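Local coordinates for protein glucosamine--fructose-6-phosphate aminotransferase [isomerizing] (Francisella tularensis subsp. tularensis, PDB 3TBF) that probably makes glucosamine 6-phosphate from fructose 6-phosphate and glutamine, the deposited C-terminal part carrying the two sugar isomerase (SIS) domains, at residues 156-159 against 163-166. Numbering follows the deposited sequence.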
loop_
_atom_site.group_PDB
_atom_site.type_symbol
_atom_site.label_atom_id
_atom_site.label_comp_id
_atom_site.label_asym_id
_atom_site.label_seq_id
_atom_site.Cartn_x
_atom_site.Cartn_y
_atom_site.Cartn_z
ATOM N N GLY A 156 22.523 -15.604 7.795
ATOM C CA GLY A 156 23.827 -15.681 7.123
ATOM C C GLY A 156 23.848 -14.663 6.002
ATOM O O GLY A 156 23.049 -13.767 6.008
ATOM N N VAL A 157 24.720 -14.823 5.018
ATOM C CA VAL A 157 24.931 -13.811 3.993
ATOM C C VAL A 157 24.132 -14.151 2.746
ATOM O O VAL A 157 23.974 -15.347 2.430
ATOM C CB VAL A 157 26.452 -13.781 3.598
ATOM C CG1 VAL A 157 26.733 -12.636 2.637
ATOM C CG2 VAL A 157 27.350 -13.702 4.852
ATOM N N GLU A 158 23.680 -13.125 2.023
ATOM C CA GLU A 158 22.968 -13.283 0.737
ATOM C C GLU A 158 23.715 -12.731 -0.502
ATOM O O GLU A 158 24.098 -11.574 -0.528
ATOM C CB GLU A 158 21.605 -12.578 0.793
ATOM C CG GLU A 158 20.522 -13.367 1.517
ATOM C CD GLU A 158 19.132 -12.740 1.412
ATOM O OE1 GLU A 158 19.020 -11.573 0.957
ATOM O OE2 GLU A 158 18.141 -13.418 1.778
ATOM N N ILE A 159 23.895 -13.564 -1.527
ATOM C CA ILE A 159 24.464 -13.138 -2.798
ATOM C C ILE A 159 23.391 -13.113 -3.908
ATOM O O ILE A 159 23.590 -12.515 -4.948
ATOM C CB ILE A 159 25.698 -14.037 -3.135
ATOM C CG1 ILE A 159 26.847 -13.712 -2.164
ATOM C CG2 ILE A 159 26.191 -13.863 -4.592
ATOM C CD1 ILE A 159 27.987 -14.673 -2.216
ATOM N N SER A 163 16.305 -11.121 -2.179
ATOM C CA SER A 163 16.480 -11.705 -0.886
ATOM C C SER A 163 15.410 -12.814 -0.673
ATOM O O SER A 163 14.225 -12.691 -1.065
ATOM C CB SER A 163 16.384 -10.638 0.164
ATOM O OG SER A 163 15.029 -10.420 0.404
ATOM N N THR A 164 15.849 -13.904 -0.064
ATOM C CA THR A 164 14.999 -15.049 0.178
ATOM C C THR A 164 15.030 -15.356 1.659
ATOM O O THR A 164 14.088 -15.048 2.390
ATOM C CB THR A 164 15.430 -16.269 -0.655
ATOM O OG1 THR A 164 16.817 -16.567 -0.406
ATOM C CG2 THR A 164 15.186 -16.014 -2.155
ATOM N N LYS A 165 16.130 -15.922 2.124
ATOM C CA LYS A 165 16.188 -16.304 3.513
ATOM C C LYS A 165 16.131 -15.126 4.479
ATOM O O LYS A 165 15.719 -15.280 5.620
ATOM C CB LYS A 165 17.386 -17.192 3.752
ATOM C CG LYS A 165 18.678 -16.482 3.632
ATOM C CD LYS A 165 19.814 -17.408 3.535
ATOM C CE LYS A 165 21.114 -16.593 3.518
ATOM N NZ LYS A 165 22.301 -17.441 3.896
ATOM N N ALA A 166 16.497 -13.932 4.031
ATOM C CA ALA A 166 16.353 -12.734 4.867
ATOM C C ALA A 166 14.877 -12.410 5.107
ATOM O O ALA A 166 14.536 -11.898 6.153
ATOM C CB ALA A 166 17.018 -11.572 4.234
#
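OE2 of Glu158 takes two backbone N-H groups, tilted in from opposite faces of its carboxylate plane, at the N-terminal end of helix 165-184. Ala166 N bonds Glu158 OE2 at 2.8 Å, with an N-H...O angle of 157°. From the other face Thr164 N bonds Glu158 OE2 at 3.0 Å, a little more bent at 145°. Lys165 N is slightly farther, at 3.2 Å from Glu158 OE2, and its angle is too poor for a bond. The methyl CB of Ala166 sits 3.3 Å from Glu158 OE2. Glu158 gets there by setting CG beside its own backbone N (chi1 -79°) and running extended from there. Thr164 holds the N-cap position but makes no capping bond with its own side chain; a glutamate from the preceding loop accepts the N-H groups here.

Lys165 runs the other way along Glu158, its CE 3.8 Å from Glu158 CG. The chains slide past each other, so Glu158 OE2 and Lys165 NZ end 6.2 Å apart, not in contact. Instead, Lys165 NZ bonds Val157 O at 3.1 Å from above the carbonyl plane, and forms a salt bridge with Glu20.

Three residues separate the two segments, so the contact folds the loop that follows strand 149-152, the edge strand of the first SIS sheet within this chain, back onto the beginning of helix 165-184. Helix 13-19 packs beside it, Glu17 touching both Glu158 and Thr164, and Lys248 of helix 238-253 bonds Ser163 O from the second SIS domain.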